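Local coordinates for protein HD superfamily hydrolase (Clostridium acetobutylicum ATCC 824, PDB 3CCG) that probably hydrolyses diadenosine tetraphosphate symmetrically to two molecules of ADP, as a member of the HD superfamily with two iron ions in its metal centre, at residues V32-I37 with D130-G135; R46-V51 with K124-A129. All blocks are in the same frame, centred on the assembly; numbering follows the deposited sequence.

Interaction 1: V32-I37 with D130-G135; sequences VRLAGI and DYIEPG. With FE (Fe (III) ion), chain C.
I132, in the last turn of helix 121-132, meets L34 of helix 5-38 tip to tip: the CD1 methyls of the two side chains lie 4.0 Å apart. The helices stand well apart here, L34 CA being 10.7 Å from I132 CA, and two long branched side chains are what it takes to span that gap. L34 extends its chain with CG anti to the carbonyl carbon, while I132 tucks CG1 over its own backbone, flanked by N and C (chi1 67°), and the extended chi2 then carries CD1 across. Both are buried, and A148 of helix 141-150 also packs on I132.

The other side of the joint is looser and wetter. R33 is exposed, yet its guanidinium passes beside the same methyl, with I132 CD1 at the group's edge and 4.0 Å from R33 NH2. Instead of bonding to the opposite segment directly, R33 NH2 donates to a water at 3.0 Å, and that water donates onward to I132 O at 2.7 Å. R33 NH1 forms a salt bridge with D149, which helps fix the guanidinium. Arginine suits this border: the edge of its flat group can lie against a methyl while its N-H groups reach water and carboxylate.

Beyond the contact the same segment enters the metal site: D130 OD1 binds iron at 2.2 Å, and with H23, H52 and D53 it makes up the H...HD...D ligand set of the HD domain. E133 accepts a bond from H23 ND1 at OE2, and its OE1 is met from above the carboxylate plane by G135 N (2.8 Å). A small apolar touch edged by a water bridge thus joins helix 5-38 to a helix end, where water and R145 meet I132 O, two residues after a metal ligand.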
# COMPACT_ATOMS: atom_id res chain seq x y z
N VAL A 32 25.10 -12.06 -10.98
CA VAL A 32 25.98 -13.22 -10.94
C VAL A 32 26.76 -13.26 -9.63
O VAL A 32 26.89 -14.33 -9.03
CB VAL A 32 26.89 -13.23 -12.18
CG1 VAL A 32 28.04 -14.28 -12.05
CG2 VAL A 32 26.08 -13.53 -13.43
N ARG A 33 27.23 -12.10 -9.20
CA ARG A 33 28.00 -12.01 -7.94
C ARG A 33 27.12 -12.46 -6.75
O ARG A 33 27.48 -13.31 -5.90
CB ARG A 33 28.53 -10.60 -7.74
CG ARG A 33 29.41 -10.43 -6.49
CD ARG A 33 29.93 -9.04 -6.35
NE ARG A 33 28.87 -8.04 -6.22
CZ ARG A 33 28.22 -7.79 -5.10
NH1 ARG A 33 28.46 -8.50 -4.01
NH2 ARG A 33 27.28 -6.85 -5.09
N LEU A 34 25.87 -11.96 -6.72
CA LEU A 34 24.99 -12.30 -5.63
C LEU A 34 24.60 -13.77 -5.68
O LEU A 34 24.37 -14.42 -4.66
CB LEU A 34 23.75 -11.37 -5.64
CG LEU A 34 23.97 -9.92 -5.29
CD1 LEU A 34 22.68 -9.11 -5.55
CD2 LEU A 34 24.40 -9.73 -3.82
N ALA A 35 24.47 -14.30 -6.88
CA ALA A 35 24.16 -15.69 -7.05
C ALA A 35 25.21 -16.60 -6.43
O ALA A 35 24.91 -17.65 -5.92
CB ALA A 35 23.99 -16.04 -8.55
N GLY A 36 26.46 -16.16 -6.58
CA GLY A 36 27.59 -16.87 -5.97
C GLY A 36 27.45 -16.85 -4.45
O GLY A 36 27.63 -17.89 -3.81
N ILE A 37 27.14 -15.70 -3.87
CA ILE A 37 26.98 -15.57 -2.42
C ILE A 37 25.83 -16.45 -1.88
O ILE A 37 25.97 -17.10 -0.83
CB ILE A 37 26.70 -14.12 -2.02
CG1 ILE A 37 27.96 -13.26 -2.26
CG2 ILE A 37 26.22 -14.01 -0.53
CD1 ILE A 37 27.76 -11.75 -2.20
N ASP A 130 19.41 -4.28 -9.45
CA ASP A 130 19.13 -3.04 -10.15
C ASP A 130 19.57 -1.78 -9.34
O ASP A 130 20.09 -0.82 -9.89
CB ASP A 130 17.64 -3.00 -10.47
CG ASP A 130 17.31 -1.93 -11.46
OD1 ASP A 130 18.05 -1.78 -12.42
OD2 ASP A 130 16.25 -1.29 -11.30
N TYR A 131 19.37 -1.85 -8.03
CA TYR A 131 19.73 -0.78 -7.08
C TYR A 131 21.21 -0.68 -6.72
O TYR A 131 21.71 0.39 -6.45
CB TYR A 131 18.92 -0.95 -5.77
CG TYR A 131 17.48 -0.59 -5.92
CD1 TYR A 131 16.53 -1.51 -6.37
CD2 TYR A 131 17.05 0.70 -5.66
CE1 TYR A 131 15.20 -1.14 -6.54
CE2 TYR A 131 15.74 1.07 -5.85
CZ TYR A 131 14.82 0.15 -6.28
OH TYR A 131 13.50 0.55 -6.44
N ILE A 132 21.89 -1.81 -6.69
CA ILE A 132 23.26 -1.80 -6.17
C ILE A 132 24.38 -2.04 -7.21
O ILE A 132 25.56 -2.13 -6.83
CB ILE A 132 23.38 -2.85 -5.02
CG1 ILE A 132 23.21 -4.28 -5.53
CG2 ILE A 132 22.38 -2.54 -3.86
CD1 ILE A 132 23.64 -5.38 -4.59
N GLU A 133 24.02 -2.16 -8.50
CA GLU A 133 25.00 -2.38 -9.56
C GLU A 133 25.98 -1.22 -9.51
O GLU A 133 25.62 -0.11 -9.12
CB GLU A 133 24.36 -2.62 -10.94
CG GLU A 133 23.54 -1.49 -11.46
CD GLU A 133 24.31 -0.59 -12.42
OE1 GLU A 133 25.55 -0.81 -12.57
OE2 GLU A 133 23.65 0.32 -13.01
N PRO A 134 27.23 -1.50 -9.86
CA PRO A 134 28.36 -0.58 -9.62
C PRO A 134 28.21 0.79 -10.22
O PRO A 134 28.81 1.73 -9.72
CB PRO A 134 29.55 -1.30 -10.26
CG PRO A 134 29.15 -2.70 -10.35
CD PRO A 134 27.67 -2.79 -10.41
N GLY A 135 27.44 0.88 -11.29
CA GLY A 135 27.22 2.13 -11.97
C GLY A 135 26.26 3.03 -11.24
O GLY A 135 26.05 4.16 -11.65
FE FE C . 17.08 -1.57 -14.34
O HOH W 1 27.24 -4.21 -6.61
O HOH W 2 15.52 -2.09 -13.86

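Interaction 2: R46-V51 with K124-A129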
# COMPACT_ATOMS: atom_id res chain seq x y z
N ARG A 46 22.62 -14.52 -14.63
CA ARG A 46 23.20 -13.77 -15.78
C ARG A 46 22.15 -13.39 -16.84
O ARG A 46 22.13 -12.26 -17.34
CB ARG A 46 24.34 -14.60 -16.44
CG ARG A 46 25.06 -13.90 -17.64
CD ARG A 46 26.04 -14.82 -18.41
NE ARG A 46 26.85 -15.54 -17.44
CZ ARG A 46 27.87 -15.01 -16.77
NH1 ARG A 46 28.22 -13.76 -17.02
NH2 ARG A 46 28.54 -15.72 -15.88
N ILE A 47 21.30 -14.33 -17.24
CA ILE A 47 20.32 -14.01 -18.30
C ILE A 47 19.23 -13.08 -17.77
O ILE A 47 18.87 -12.13 -18.43
CB ILE A 47 19.71 -15.24 -18.94
CG1 ILE A 47 20.78 -16.12 -19.58
CG2 ILE A 47 18.64 -14.89 -20.04
CD1 ILE A 47 20.26 -17.54 -19.79
N ALA A 48 18.72 -13.35 -16.58
CA ALA A 48 17.69 -12.47 -16.06
C ALA A 48 18.25 -11.08 -15.87
O ALA A 48 17.59 -10.09 -16.19
CB ALA A 48 17.15 -13.05 -14.74
N GLY A 49 19.46 -10.94 -15.34
CA GLY A 49 20.03 -9.63 -15.14
C GLY A 49 20.30 -8.90 -16.46
O GLY A 49 20.06 -7.71 -16.64
N LEU A 50 20.80 -9.66 -17.44
CA LEU A 50 21.08 -9.07 -18.72
C LEU A 50 19.82 -8.51 -19.41
O LEU A 50 19.88 -7.40 -19.95
CB LEU A 50 21.75 -10.09 -19.65
CG LEU A 50 22.15 -9.61 -21.06
CD1 LEU A 50 23.11 -8.42 -21.01
CD2 LEU A 50 22.71 -10.79 -21.85
N VAL A 51 18.73 -9.26 -19.37
CA VAL A 51 17.55 -8.88 -20.16
C VAL A 51 16.43 -8.21 -19.39
O VAL A 51 15.43 -7.80 -19.98
CB VAL A 51 16.99 -10.10 -20.92
CG1 VAL A 51 18.12 -10.84 -21.70
CG2 VAL A 51 16.31 -11.04 -20.00
N LYS A 124 14.56 -11.91 -5.98
CA LYS A 124 15.15 -11.00 -5.05
C LYS A 124 16.50 -10.41 -5.55
O LYS A 124 16.80 -9.25 -5.42
CB LYS A 124 15.33 -11.61 -3.67
CG LYS A 124 14.04 -12.10 -3.05
CD LYS A 124 14.28 -12.71 -1.68
CE LYS A 124 12.96 -13.14 -1.04
NZ LYS A 124 13.19 -13.89 0.25
N ILE A 125 17.34 -11.34 -6.06
CA ILE A 125 18.65 -10.97 -6.59
C ILE A 125 18.51 -9.93 -7.74
O ILE A 125 19.24 -8.91 -7.78
CB ILE A 125 19.39 -12.24 -7.05
CG1 ILE A 125 19.84 -13.04 -5.82
CG2 ILE A 125 20.58 -11.84 -7.88
CD1 ILE A 125 20.54 -14.39 -6.13
N ILE A 126 17.54 -10.15 -8.64
CA ILE A 126 17.41 -9.27 -9.82
C ILE A 126 16.86 -7.91 -9.35
O ILE A 126 17.36 -6.84 -9.71
CB ILE A 126 16.56 -9.89 -10.94
CG1 ILE A 126 17.26 -11.19 -11.44
CG2 ILE A 126 16.33 -8.89 -12.05
CD1 ILE A 126 18.76 -11.06 -11.78
N TYR A 127 15.88 -7.97 -8.47
CA TYR A 127 15.32 -6.74 -7.92
C TYR A 127 16.40 -5.86 -7.25
O TYR A 127 16.52 -4.66 -7.53
CB TYR A 127 14.16 -7.07 -6.94
CG TYR A 127 13.63 -5.85 -6.21
CD1 TYR A 127 14.32 -5.38 -5.12
CD2 TYR A 127 12.56 -5.11 -6.68
CE1 TYR A 127 13.93 -4.27 -4.46
CE2 TYR A 127 12.16 -3.96 -6.03
CZ TYR A 127 12.88 -3.53 -4.93
OH TYR A 127 12.54 -2.41 -4.17
N ILE A 128 17.20 -6.46 -6.38
CA ILE A 128 18.18 -5.65 -5.65
C ILE A 128 19.38 -5.27 -6.51
O ILE A 128 19.95 -4.18 -6.35
CB ILE A 128 18.59 -6.36 -4.33
CG1 ILE A 128 19.01 -5.30 -3.30
CG2 ILE A 128 19.62 -7.42 -4.57
CD1 ILE A 128 17.82 -4.46 -2.74
N ALA A 129 19.72 -6.14 -7.46
CA ALA A 129 20.85 -5.86 -8.35
C ALA A 129 20.66 -4.58 -9.10
O ALA A 129 21.62 -3.82 -9.29
CB ALA A 129 21.08 -7.03 -9.35
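With CG1 anti to the carbonyl carbon (chi1 -62°) and a second bend at chi2 (-50°), the side chain of I126 folds against helix 42-51 and presents two successive carbons to it. I126 CG1 comes to 3.8 Å from A48 CB, an apolar contact between a methylene and a methyl. The bend then turns the terminal methyl onto the backbone: I126 CD1 lies 3.6 Å from G49 N and 3.9 Å from G49 CA. It sits over the face of the peptide group that joins A48 to G49, not in the direction of the N-H, so the contact is van der Waals packing and leaves that N-H pointing along its own helix.

Residue size explains how near the helices come. G49 CA and I126 CA are 5.9 Å apart, a separation at which there is little depth for side chains on both sides; G49 brings none and A48 a single methyl, while the isoleucine fills the seam. A31 of helix 5-38 and A108 of helix 103-110 also pack on I126, so that alanines of two further helices meet it as well.

The metal centre is close by, for helix 42-51 leads directly into H52 and D53, the HD pair that names the domain. The side chain of I126 comes within about 4 Å of those of the iron ligands H52 and H112, and G49 O accepts a hydrogen bond from H52 ND1, leaving NE2 of that histidine to the metal. I126 and G49 therefore belong to the second shell of the site, one by apolar packing and the other through a backbone carbonyl. Fully buried and without a polar bond across it, this seam depends on close fit; it places I126 beside two iron-binding histidines and is consistent with surroundings of low polarity on that side.

In the fold
Both interactions use helix 121-132: interaction 2 takes its middle and interaction 1 its C-terminal end, with helices 42-51 and 5-38, which follow each other in the chain, as partners. Their centres are only 8 Å apart, and the two contacts are continuous, L34 CD1 packing on I128 CG2 at 3.6 Å. Interaction 2 is core, close to the centre of the chain, without a hydrogen bond across it and built on near approach of backbones. Interaction 1 lies farther out, where wider spacing admits a charged side chain and a bridging water. Each adjoins the iron centre differently: interaction 1 contains a direct ligand, whereas interaction 2 packs beside H52 and H112.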